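Local coordinates for CDP-4-keto-6-deoxy-D-glucose-3-dehydrase (Yersinia pseudotuberculosis, PDB 3BB8), which probably removes the 3-hydroxyl of CDP-4-keto-6-deoxy-D-glucose with the help of pyridoxal 5'-phosphate, a step in making lipopolysaccharide deoxysugars, at residues R105-G110 and N130-V135; G169-L174 and S340-F345; A369-R374 and D423-K428; A378-R383 and T399-I404. The protein carries 1 engineered substitution. All blocks are in the same frame, centred on the assembly; numbering follows the deposited sequence.

Interaction 1: R105-G110 and N130-V135; sequences RALKPG and NGLIPV
Pro-109 and Gly-131 bring the two backbones closest, with CA atoms 4.4 Å apart, where 107-110 runs past 130-133 at 56° between their end-to-end directions. The link between the main chains is a single hydrogen bond from Gly-110 N to Gly-131 O (2.8 Å, 155° at the hydrogen), which reaches the oxygen tilted out of the carbonyl plane. Pro-109 CA makes a bent, weaker CA-H...O contact with the same oxygen at 3.3 Å. The proline ring sits over this corner, its CG 3.8 Å from Asn-130 O. Gly-131 can make the bend because its phi is positive: it is the C' residue of the Schellman motif that ends helix 121-129, with Leu-132 N bonded back to Thr-127 O and Gly-131 N to Ile-128 O. That helix is the connection of a beta-alpha-beta unit whose parallel strands are 112-115 and 133-140, and the contact ties together the two approaches to those strands. Leu-132 works with both branches. CD2 lies 3.5 Å from Leu-107 CG, the two leucine side chains crossing at about a right angle, while CD1 comes 3.5 Å from Lys-108 O. In Leu-132, CG stands beside the backbone N (chi1 -87°), which turns the branched end toward the loop. Leu-107 also packs on Leu-94 of helix 86-96. Further along, Ile-133 sends CD1 to within 3.3 Å of Gly-110 O, and its backbone bonds to Asp-111 and Val-113 begin the pairing of the parallel strands.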
loop_
_atom_site.group_PDB
_atom_site.type_symbol
_atom_site.label_atom_id
_atom_site.label_comp_id
_atom_site.label_asym_id
_atom_site.label_seq_id
_atom_site.Cartn_x
_atom_site.Cartn_y
_atom_site.Cartn_z
ATOM N N ARG A 105 2.338 26.442 8.253
ATOM C CA ARG A 105 3.394 25.453 8.395
ATOM C C ARG A 105 3.159 24.109 7.703
ATOM O O ARG A 105 3.585 23.063 8.186
ATOM C CB ARG A 105 3.737 25.247 9.873
ATOM C CG ARG A 105 2.632 24.736 10.766
ATOM C CD ARG A 105 3.171 24.645 12.195
ATOM N NE ARG A 105 4.545 24.139 12.195
ATOM C CZ ARG A 105 5.039 23.257 13.056
ATOM N NH1 ARG A 105 4.283 22.754 14.021
ATOM N NH2 ARG A 105 6.299 22.863 12.935
ATOM N N ALA A 106 2.501 24.159 6.549
ATOM C CA ALA A 106 2.222 22.968 5.758
ATOM C C ALA A 106 3.271 22.872 4.653
ATOM O O ALA A 106 3.488 23.835 3.926
ATOM C CB ALA A 106 0.837 23.065 5.149
ATOM N N LEU A 107 3.917 21.717 4.522
ATOM C CA LEU A 107 4.934 21.533 3.488
ATOM C C LEU A 107 4.408 21.860 2.099
ATOM O O LEU A 107 3.353 21.382 1.698
ATOM C CB LEU A 107 5.457 20.092 3.505
ATOM C CG LEU A 107 6.565 19.764 4.505
ATOM C CD1 LEU A 107 6.211 20.302 5.874
ATOM C CD2 LEU A 107 6.773 18.258 4.549
ATOM N N LYS A 108 5.151 22.678 1.366
ATOM C CA LYS A 108 4.764 23.057 0.014
ATOM C C LYS A 108 5.865 22.642 -0.944
ATOM O O LYS A 108 7.033 22.577 -0.564
ATOM C CB LYS A 108 4.550 24.575 -0.089
ATOM C CG LYS A 108 3.194 25.064 0.399
ATOM C CD LYS A 108 3.291 25.880 1.687
ATOM C CE LYS A 108 4.026 27.204 1.477
ATOM N NZ LYS A 108 4.020 28.053 2.711
ATOM N N PRO A 109 5.513 22.338 -2.198
ATOM C CA PRO A 109 6.573 21.945 -3.124
ATOM C C PRO A 109 7.639 23.042 -3.102
ATOM O O PRO A 109 7.307 24.220 -2.975
ATOM C CB PRO A 109 5.848 21.863 -4.462
ATOM C CG PRO A 109 4.465 21.430 -4.063
ATOM C CD PRO A 109 4.193 22.295 -2.850
ATOM N N GLY A 110 8.910 22.657 -3.205
ATOM C CA GLY A 110 9.977 23.642 -3.194
ATOM C C GLY A 110 10.637 23.755 -1.836
ATOM O O GLY A 110 11.800 24.156 -1.735
ATOM N N ASN A 130 6.634 14.509 -3.055
ATOM C CA ASN A 130 5.702 15.581 -2.739
ATOM C C ASN A 130 6.224 16.893 -3.305
ATOM O O ASN A 130 5.704 17.961 -3.013
ATOM C CB ASN A 130 5.493 15.704 -1.233
ATOM C CG ASN A 130 4.425 14.763 -0.725
ATOM O OD1 ASN A 130 4.718 13.668 -0.234
ATOM N ND2 ASN A 130 3.164 15.173 -0.871
ATOM N N GLY A 131 7.258 16.803 -4.129
ATOM C CA GLY A 131 7.816 18.004 -4.722
ATOM C C GLY A 131 8.727 18.807 -3.807
ATOM O O GLY A 131 9.030 19.958 -4.097
ATOM N N LEU A 132 9.157 18.228 -2.691
ATOM C CA LEU A 132 10.065 18.946 -1.815
ATOM C C LEU A 132 11.504 18.630 -2.193
ATOM O O LEU A 132 11.773 17.748 -3.013
ATOM C CB LEU A 132 9.822 18.612 -0.346
ATOM C CG LEU A 132 8.754 19.467 0.332
ATOM C CD1 LEU A 132 7.385 19.090 -0.204
ATOM C CD2 LEU A 132 8.793 19.250 1.835
ATOM N N ILE A 133 12.431 19.357 -1.586
ATOM C CA ILE A 133 13.840 19.187 -1.884
ATOM C C ILE A 133 14.610 18.638 -0.696
ATOM O O ILE A 133 14.632 19.242 0.379
ATOM C CB ILE A 133 14.451 20.538 -2.321
ATOM C CG1 ILE A 133 13.668 21.077 -3.519
ATOM C CG2 ILE A 133 15.910 20.369 -2.685
ATOM C CD1 ILE A 133 13.865 22.544 -3.766
ATOM N N PRO A 134 15.233 17.466 -0.871
ATOM C CA PRO A 134 16.013 16.839 0.199
ATOM C C PRO A 134 17.338 17.586 0.375
ATOM O O PRO A 134 17.971 17.982 -0.605
ATOM C CB PRO A 134 16.237 15.416 -0.315
ATOM C CG PRO A 134 15.117 15.212 -1.291
ATOM C CD PRO A 134 15.059 16.536 -1.994
ATOM N N VAL A 135 17.733 17.791 1.624
ATOM C CA VAL A 135 18.993 18.456 1.951
ATOM C C VAL A 135 19.780 17.490 2.841
ATOM O O VAL A 135 19.352 17.185 3.953
ATOM C CB VAL A 135 18.743 19.775 2.708
ATOM C CG1 VAL A 135 20.069 20.428 3.071
ATOM C CG2 VAL A 135 17.922 20.715 1.838
#

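Interaction 2: G169-L174 and S340-F345; sequences GNLFDL and SDPSWF
Gly-169 passes Trp-344 with CA atoms 4.4 Å apart, and Asn-170 passes Pro-342 at 4.7 Å between CA atoms, yet no hydrogen bond joins the two segments directly. Gly-169 has no side chain in the way where Ser-343 O and Trp-344 come close, and it offers its CA to Ser-343 O in a CA-H...O contact of 3.6 Å. Ser-198 OG bridges the gap, bonding both Gly-169 O and Ser-343 N. Asn-170 lies alongside Trp-344 with its amide plane only 22° from the indole plane, and its CB is 3.7 Å from Trp-344 CZ3. The amide stays fixed there because OD1 accepts from Thr-337 N and ND2 donates to Thr-143 O. Pro-342 CB covers one face of the indole near the rim and also touches Gly-169 O at 3.5 Å. Leu-171 reaches across with CD1, 3.4 Å from Ser-340 CB and 3.6 Å from Pro-342 CA; the serine hydroxyl is bonded to Thr-337 O. Strand 340-341 pairs antiparallel with 199-200, whose Tyr-200 packs on Leu-171. Trp-344 stacks with Phe-317 of helix 293-323, and Phe-345 leads on to Asp-194 in the pyridoxal phosphate pocket.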
loop_
_atom_site.group_PDB
_atom_site.type_symbol
_atom_site.label_atom_id
_atom_site.label_comp_id
_atom_site.label_asym_id
_atom_site.label_seq_id
_atom_site.Cartn_x
_atom_site.Cartn_y
_atom_site.Cartn_z
ATOM N N GLY A 169 18.576 0.602 14.336
ATOM C CA GLY A 169 18.209 0.469 15.734
ATOM C C GLY A 169 18.940 1.482 16.594
ATOM O O GLY A 169 18.440 1.895 17.645
ATOM N N ASN A 170 20.126 1.888 16.151
ATOM C CA ASN A 170 20.892 2.865 16.908
ATOM C C ASN A 170 20.184 4.205 16.742
ATOM O O ASN A 170 19.636 4.503 15.684
ATOM C CB ASN A 170 22.340 2.916 16.404
ATOM C CG ASN A 170 23.266 3.651 17.364
ATOM O OD1 ASN A 170 23.050 3.644 18.581
ATOM N ND2 ASN A 170 24.308 4.276 16.823
ATOM N N LEU A 171 20.202 5.011 17.799
ATOM C CA LEU A 171 19.506 6.292 17.797
ATOM C C LEU A 171 20.436 7.424 17.376
ATOM O O LEU A 171 21.580 7.501 17.825
ATOM C CB LEU A 171 18.916 6.584 19.178
ATOM C CG LEU A 171 17.941 5.542 19.733
ATOM C CD1 LEU A 171 18.686 4.478 20.525
ATOM C CD2 LEU A 171 16.875 6.206 20.590
ATOM N N PHE A 172 19.938 8.302 16.511
ATOM C CA PHE A 172 20.622 9.555 16.212
ATOM C C PHE A 172 20.525 10.528 17.382
ATOM O O PHE A 172 19.780 10.297 18.335
ATOM C CB PHE A 172 20.042 10.193 14.948
ATOM C CG PHE A 172 18.603 10.607 15.083
ATOM C CD1 PHE A 172 18.262 11.758 15.771
ATOM C CD2 PHE A 172 17.594 9.843 14.522
ATOM C CE1 PHE A 172 16.939 12.142 15.897
ATOM C CE2 PHE A 172 16.270 10.221 14.644
ATOM C CZ PHE A 172 15.942 11.372 15.333
ATOM N N ASP A 173 21.283 11.617 17.304
ATOM C CA ASP A 173 21.444 12.522 18.435
ATOM C C ASP A 173 20.189 13.362 18.652
ATOM O O ASP A 173 20.135 14.528 18.258
ATOM C CB ASP A 173 22.656 13.432 18.227
ATOM C CG ASP A 173 22.936 14.315 19.426
ATOM O OD1 ASP A 173 22.037 14.458 20.283
ATOM O OD2 ASP A 173 24.053 14.867 19.512
ATOM N N LEU A 174 19.183 12.763 19.280
ATOM C CA LEU A 174 17.892 13.419 19.460
ATOM C C LEU A 174 18.011 14.785 20.128
ATOM O O LEU A 174 17.324 15.744 19.749
ATOM C CB LEU A 174 16.955 12.516 20.267
ATOM C CG LEU A 174 16.147 11.520 19.427
ATOM C CD1 LEU A 174 15.524 10.466 20.322
ATOM C CD2 LEU A 174 15.075 12.267 18.646
ATOM N N SER A 340 21.745 6.282 24.993
ATOM C CA SER A 340 20.679 5.595 24.278
ATOM C C SER A 340 20.773 4.101 24.525
ATOM O O SER A 340 21.847 3.581 24.809
ATOM C CB SER A 340 20.776 5.871 22.775
ATOM O OG SER A 340 21.774 5.073 22.168
ATOM N N ASP A 341 19.643 3.415 24.426
ATOM C CA ASP A 341 19.608 1.973 24.621
ATOM C C ASP A 341 19.039 1.388 23.324
ATOM O O ASP A 341 17.878 0.991 23.251
ATOM C CB ASP A 341 18.722 1.631 25.827
ATOM C CG ASP A 341 18.834 0.174 26.254
ATOM O OD1 ASP A 341 19.672 -0.564 25.686
ATOM O OD2 ASP A 341 18.082 -0.234 27.168
ATOM N N PRO A 342 19.880 1.341 22.295
ATOM C CA PRO A 342 19.437 0.937 20.957
ATOM C C PRO A 342 18.930 -0.502 20.939
ATOM O O PRO A 342 19.643 -1.413 21.360
ATOM C CB PRO A 342 20.713 1.055 20.122
ATOM C CG PRO A 342 21.815 0.836 21.095
ATOM C CD PRO A 342 21.347 1.440 22.389
ATOM N N SER A 343 17.709 -0.697 20.453
ATOM C CA SER A 343 17.232 -2.025 20.090
ATOM C C SER A 343 17.765 -2.448 18.725
ATOM O O SER A 343 17.099 -2.272 17.705
ATOM C CB SER A 343 15.702 -2.065 20.091
ATOM O OG SER A 343 15.225 -3.356 19.751
ATOM N N TRP A 344 18.971 -3.007 18.714
ATOM C CA TRP A 344 19.653 -3.334 17.468
ATOM C C TRP A 344 18.849 -4.135 16.459
ATOM O O TRP A 344 18.206 -5.135 16.794
ATOM C CB TRP A 344 20.990 -4.039 17.750
ATOM C CG TRP A 344 21.934 -3.177 18.533
ATOM C CD1 TRP A 344 22.141 -3.206 19.882
ATOM C CD2 TRP A 344 22.712 -2.085 18.030
ATOM N NE1 TRP A 344 22.999 -2.193 20.253
ATOM C CE2 TRP A 344 23.362 -1.490 19.136
ATOM C CE3 TRP A 344 22.920 -1.548 16.755
ATOM C CZ2 TRP A 344 24.208 -0.379 19.004
ATOM C CZ3 TRP A 344 23.764 -0.440 16.622
ATOM C CH2 TRP A 344 24.396 0.131 17.743
ATOM N N PHE A 345 18.895 -3.655 15.217
ATOM C CA PHE A 345 18.212 -4.271 14.084
ATOM C C PHE A 345 19.195 -5.239 13.448
ATOM O O PHE A 345 18.834 -6.345 13.030
ATOM C CB PHE A 345 17.803 -3.184 13.078
ATOM C CG PHE A 345 17.228 -3.717 11.791
ATOM C CD1 PHE A 345 18.049 -3.984 10.703
ATOM C CD2 PHE A 345 15.861 -3.944 11.666
ATOM C CE1 PHE A 345 17.518 -4.467 9.506
ATOM C CE2 PHE A 345 15.322 -4.429 10.474
ATOM C CZ PHE A 345 16.154 -4.689 9.393
#

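Interaction 3: A369-R374 and D423-K428; sequences AKVGTR and DYVVSK
Tyr-424 presents the edge of its ring to Ala-369, whose carbonyl oxygen lies in the ring plane, while one face carries Lys-428 CG, 3.9 Å above the plane and displaced toward the rim. The phenol donates to Ala-369 O over 2.7 Å between OH and O, arriving in the carbonyl plane on a lone pair, with 130° at the oxygen. Val-371 CG2 approaches the ring obliquely, 4.0 Å from Tyr-424 CE2, and rests 3.8 Å from Val-425 CG2 in the next position of the helix. Lys-428 bends at chi2 (-58°), which brings its aliphatic chain against the methyl of Ala-369: CE is 3.7 Å from Ala-369 CB, and NZ continues to a salt bridge with Glu-431. Within helix 419-432, Tyr-424 O accepts both Ser-427 OG and Lys-428 N from the same face of its plane. Val-371 packs on Leu-366, and Val-425 on Val-34 and Ile-411, which extend the apolar packing. Ala-369 precedes Lys-370, whose positive phi (77°) belongs to the Schellman motif ending helix 359-368; the phenol thus grips this turn, and the contact joins the end of that helix and the loop leaving it to helix 419-432, in the C-terminal part of the aspartate aminotransferase fold.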
loop_
_atom_site.group_PDB
_atom_site.type_symbol
_atom_site.label_atom_id
_atom_site.label_comp_id
_atom_site.label_asym_id
_atom_site.label_seq_id
_atom_site.Cartn_x
_atom_site.Cartn_y
_atom_site.Cartn_z
ATOM N N ALA A 369 30.864 -19.277 3.841
ATOM C CA ALA A 369 30.776 -19.824 5.191
ATOM C C ALA A 369 29.347 -19.863 5.735
ATOM O O ALA A 369 29.130 -20.270 6.877
ATOM C CB ALA A 369 31.618 -18.973 6.144
ATOM N N LYS A 370 28.385 -19.425 4.924
ATOM C CA LYS A 370 26.968 -19.399 5.307
ATOM C C LYS A 370 26.606 -18.254 6.250
ATOM O O LYS A 370 25.581 -18.298 6.922
ATOM C CB LYS A 370 26.578 -20.727 5.964
ATOM C CG LYS A 370 26.823 -21.967 5.127
ATOM C CD LYS A 370 25.752 -22.161 4.082
ATOM C CE LYS A 370 25.852 -23.553 3.474
ATOM N NZ LYS A 370 24.799 -23.811 2.448
ATOM N N VAL A 371 27.462 -17.242 6.315
ATOM C CA VAL A 371 27.212 -16.088 7.167
ATOM C C VAL A 371 26.685 -14.966 6.290
ATOM O O VAL A 371 27.442 -14.364 5.517
ATOM C CB VAL A 371 28.500 -15.606 7.850
ATOM C CG1 VAL A 371 28.232 -14.306 8.614
ATOM C CG2 VAL A 371 29.015 -16.680 8.783
ATOM N N GLY A 372 25.390 -14.689 6.406
ATOM C CA GLY A 372 24.789 -13.648 5.597
ATOM C C GLY A 372 25.238 -12.249 5.961
ATOM O O GLY A 372 25.477 -11.945 7.131
ATOM N N THR A 373 25.375 -11.401 4.949
ATOM C CA THR A 373 25.763 -10.014 5.161
ATOM C C THR A 373 24.860 -9.122 4.306
ATOM O O THR A 373 24.206 -9.592 3.369
ATOM C CB THR A 373 27.239 -9.740 4.754
ATOM O OG1 THR A 373 27.421 -10.057 3.368
ATOM C CG2 THR A 373 28.201 -10.573 5.596
ATOM N N ARG A 374 24.829 -7.839 4.646
ATOM C CA ARG A 374 24.029 -6.871 3.916
ATOM C C ARG A 374 24.777 -5.557 3.924
ATOM O O ARG A 374 25.371 -5.188 4.935
ATOM C CB ARG A 374 22.663 -6.657 4.598
ATOM C CG ARG A 374 21.729 -7.844 4.554
ATOM C CD ARG A 374 21.203 -8.036 3.160
ATOM N NE ARG A 374 20.289 -9.170 3.071
ATOM C CZ ARG A 374 20.671 -10.438 2.985
ATOM N NH1 ARG A 374 21.964 -10.754 2.972
ATOM N NH2 ARG A 374 19.755 -11.394 2.901
ATOM N N ASP A 423 28.898 -17.700 17.792
ATOM C CA ASP A 423 30.245 -18.206 18.017
ATOM C C ASP A 423 30.820 -18.674 16.685
ATOM O O ASP A 423 31.996 -18.446 16.394
ATOM C CB ASP A 423 30.221 -19.364 19.024
ATOM C CG ASP A 423 30.114 -18.884 20.461
ATOM O OD1 ASP A 423 29.632 -19.658 21.314
ATOM O OD2 ASP A 423 30.524 -17.734 20.742
ATOM N N TYR A 424 29.982 -19.316 15.876
ATOM C CA TYR A 424 30.420 -19.803 14.578
ATOM C C TYR A 424 30.843 -18.637 13.692
ATOM O O TYR A 424 31.856 -18.713 12.996
ATOM C CB TYR A 424 29.305 -20.582 13.884
ATOM C CG TYR A 424 29.635 -20.918 12.448
ATOM C CD1 TYR A 424 30.571 -21.904 12.138
ATOM C CD2 TYR A 424 29.055 -20.210 11.397
ATOM C CE1 TYR A 424 30.922 -22.176 10.816
ATOM C CE2 TYR A 424 29.399 -20.473 10.073
ATOM C CZ TYR A 424 30.331 -21.455 9.792
ATOM O OH TYR A 424 30.671 -21.721 8.490
ATOM N N VAL A 425 30.054 -17.565 13.712
ATOM C CA VAL A 425 30.361 -16.388 12.916
ATOM C C VAL A 425 31.709 -15.825 13.347
ATOM O O VAL A 425 32.563 -15.528 12.509
ATOM C CB VAL A 425 29.267 -15.300 13.079
ATOM C CG1 VAL A 425 29.761 -13.958 12.559
ATOM C CG2 VAL A 425 28.018 -15.721 12.329
ATOM N N VAL A 426 31.889 -15.678 14.654
ATOM C CA VAL A 426 33.130 -15.150 15.204
ATOM C C VAL A 426 34.354 -15.963 14.770
ATOM O O VAL A 426 35.404 -15.395 14.478
ATOM C CB VAL A 426 33.078 -15.102 16.756
ATOM C CG1 VAL A 426 34.469 -14.891 17.329
ATOM C CG2 VAL A 426 32.181 -13.967 17.206
ATOM N N SER A 427 34.224 -17.283 14.722
ATOM C CA SER A 427 35.350 -18.120 14.330
ATOM C C SER A 427 35.696 -17.862 12.868
ATOM O O SER A 427 36.860 -17.965 12.464
ATOM C CB SER A 427 35.028 -19.607 14.549
ATOM O OG SER A 427 34.181 -20.124 13.537
ATOM N N LYS A 428 34.685 -17.519 12.075
ATOM C CA LYS A 428 34.914 -17.242 10.665
ATOM C C LYS A 428 35.636 -15.913 10.476
ATOM O O LYS A 428 36.462 -15.775 9.577
ATOM C CB LYS A 428 33.596 -17.268 9.896
ATOM C CG LYS A 428 33.110 -18.679 9.615
ATOM C CD LYS A 428 34.163 -19.434 8.832
ATOM C CE LYS A 428 33.758 -20.863 8.537
ATOM N NZ LYS A 428 34.834 -21.570 7.767
#

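Interaction 4: A378-R383 and T399-I404; sequences AGNLTR and TNTDRI
Arg-383 and Asp-402 form the salt bridge between these segments. Arg-383 NE points to Asp-402 OD1 at a modelled 2.5 Å, a length short enough to be doubtful in detail, whereas NH2 to OD2 is a weak bond of 3.4 Å. Both carboxylate oxygens lie at the guanidinium edge, but the two planes are 49° apart, and the pairing is not a flat, even two-bond one. The arginine chain is extended from CG to NE, which carries the charge across to the helix, and its remaining nitrogen, NH1, is taken by Ser-271 OG of the second subunit. Inside the turn, Arg-383 N is bonded to Asn-380 O (2.8 Å). Thr-401 divides its work: OG1 is bonded to Asp-138 OD1, leaving the methyl CG2 for the contact, 3.3 Å from Gly-379 O and 3.6 Å from Asn-380 CB. CG2 stands opposite the backbone N about CA-CB (chi1 -59° for OG1), directed at the turn. The other oxygen of Asp-138, OD2, accepts Asn-400 N in the first turn of the helix. Arg-403, turned elsewhere, is held by Glu-332 and Glu-353. Helix 399-407 packs on strand 133-140, through Thr-401 and Ile-404 on Val-139, and on the turn 378-383, whose Thr-382 meets Phe-136 of the same strand. That turn has backbone bonds to Gly-119 and Ala-117, just past strand 112-115, and reaches the subunit interface through Arg-383.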
loop_
_atom_site.group_PDB
_atom_site.type_symbol
_atom_site.label_atom_id
_atom_site.label_comp_id
_atom_site.label_asym_id
_atom_site.label_seq_id
_atom_site.Cartn_x
_atom_site.Cartn_y
_atom_site.Cartn_z
ATOM N N ALA A 378 21.113 1.774 0.694
ATOM C CA ALA A 378 21.635 2.562 -0.422
ATOM C C ALA A 378 23.084 3.066 -0.328
ATOM O O ALA A 378 23.632 3.570 -1.312
ATOM C CB ALA A 378 20.689 3.743 -0.692
ATOM N N GLY A 379 23.707 2.928 0.839
ATOM C CA GLY A 379 25.073 3.402 0.995
ATOM C C GLY A 379 25.098 4.916 0.924
ATOM O O GLY A 379 25.198 5.595 1.942
ATOM N N ASN A 380 25.036 5.450 -0.290
ATOM C CA ASN A 380 25.000 6.893 -0.491
ATOM C C ASN A 380 23.927 7.155 -1.542
ATOM O O ASN A 380 24.154 6.958 -2.740
ATOM C CB ASN A 380 26.345 7.429 -0.979
ATOM C CG ASN A 380 26.338 8.944 -1.158
ATOM O OD1 ASN A 380 27.395 9.573 -1.260
ATOM N ND2 ASN A 380 25.148 9.535 -1.200
ATOM N N LEU A 381 22.762 7.594 -1.077
ATOM C CA LEU A 381 21.632 7.862 -1.953
ATOM C C LEU A 381 21.969 8.727 -3.163
ATOM O O LEU A 381 21.541 8.420 -4.271
ATOM C CB LEU A 381 20.483 8.489 -1.151
ATOM C CG LEU A 381 19.709 7.480 -0.299
ATOM C CD1 LEU A 381 18.859 8.193 0.724
ATOM C CD2 LEU A 381 18.861 6.596 -1.207
ATOM N N THR A 382 22.746 9.786 -2.963
ATOM C CA THR A 382 23.100 10.662 -4.073
ATOM C C THR A 382 23.873 9.962 -5.180
ATOM O O THR A 382 23.966 10.490 -6.285
ATOM C CB THR A 382 23.921 11.877 -3.611
ATOM O OG1 THR A 382 25.149 11.436 -3.016
ATOM C CG2 THR A 382 23.135 12.694 -2.611
ATOM N N ARG A 383 24.422 8.781 -4.895
ATOM C CA ARG A 383 25.163 8.026 -5.905
ATOM C C ARG A 383 24.345 6.883 -6.497
ATOM O O ARG A 383 24.861 6.069 -7.271
ATOM C CB ARG A 383 26.461 7.453 -5.318
ATOM C CG ARG A 383 27.453 8.499 -4.856
ATOM C CD ARG A 383 28.732 7.849 -4.348
ATOM N NE ARG A 383 29.680 8.858 -3.894
ATOM C CZ ARG A 383 30.436 9.593 -4.700
ATOM N NH1 ARG A 383 30.365 9.425 -6.014
ATOM N NH2 ARG A 383 31.251 10.511 -4.191
ATOM N N THR A 399 31.750 12.463 3.294
ATOM C CA THR A 399 32.907 11.583 3.492
ATOM C C THR A 399 32.570 10.262 4.182
ATOM O O THR A 399 32.872 9.189 3.661
ATOM C CB THR A 399 34.005 12.309 4.310
ATOM O OG1 THR A 399 34.464 13.451 3.573
ATOM C CG2 THR A 399 35.185 11.379 4.592
ATOM N N ASN A 400 31.941 10.335 5.351
ATOM C CA ASN A 400 31.582 9.123 6.079
ATOM C C ASN A 400 30.551 8.290 5.337
ATOM O O ASN A 400 30.588 7.055 5.394
ATOM C CB ASN A 400 31.080 9.479 7.477
ATOM C CG ASN A 400 32.210 9.892 8.407
ATOM O OD1 ASN A 400 31.986 10.325 9.538
ATOM N ND2 ASN A 400 33.437 9.750 7.928
ATOM N N THR A 401 29.645 8.966 4.631
ATOM C CA THR A 401 28.604 8.292 3.862
ATOM C C THR A 401 29.260 7.468 2.771
ATOM O O THR A 401 28.907 6.311 2.562
ATOM C CB THR A 401 27.644 9.303 3.186
ATOM O OG1 THR A 401 27.028 10.119 4.188
ATOM C CG2 THR A 401 26.571 8.575 2.400
ATOM N N ASP A 402 30.209 8.077 2.067
ATOM C CA ASP A 402 30.926 7.377 1.005
ATOM C C ASP A 402 31.694 6.204 1.596
ATOM O O ASP A 402 31.766 5.123 1.004
ATOM C CB ASP A 402 31.908 8.319 0.298
ATOM C CG ASP A 402 31.242 9.152 -0.773
ATOM O OD1 ASP A 402 30.448 8.581 -1.548
ATOM O OD2 ASP A 402 31.521 10.367 -0.849
ATOM N N ARG A 403 32.267 6.416 2.774
ATOM C CA ARG A 403 33.025 5.351 3.412
ATOM C C ARG A 403 32.084 4.186 3.709
ATOM O O ARG A 403 32.458 3.019 3.569
ATOM C CB ARG A 403 33.671 5.850 4.708
ATOM C CG ARG A 403 34.850 5.003 5.142
ATOM C CD ARG A 403 35.319 5.347 6.535
ATOM N NE ARG A 403 36.342 4.410 6.988
ATOM C CZ ARG A 403 36.579 4.125 8.264
ATOM N NH1 ARG A 403 35.863 4.704 9.223
ATOM N NH2 ARG A 403 37.533 3.259 8.579
ATOM N N ILE A 404 30.854 4.508 4.104
ATOM C CA ILE A 404 29.880 3.473 4.422
ATOM C C ILE A 404 29.497 2.733 3.159
ATOM O O ILE A 404 29.380 1.510 3.151
ATOM C CB ILE A 404 28.607 4.075 5.076
ATOM C CG1 ILE A 404 28.959 4.640 6.460
ATOM C CG2 ILE A 404 27.527 3.013 5.198
ATOM C CD1 ILE A 404 27.792 5.270 7.186
#

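Interactions 1 and 4 use opposite ends of strand 133-140: interaction 1 lies at its start, while the helix of interaction 4 leans on Val-139, their centres 23 Å apart. Interaction 2 is closest to the cofactor, with the side chain of Phe-345 about 5 Å from pyridoxal phosphate; Gly-379 of interaction 4 is about 12 Å from it. Phe-377, another pocket residue, sits in the short link between 369-374 and 378-383, so interactions 3 and 4 flank it in sequence although their centres are 25 Å apart. Interaction 3 lies 43 Å from interaction 1, centre to centre, across the chain's middle. The pocket also contains the engineered Lys-220.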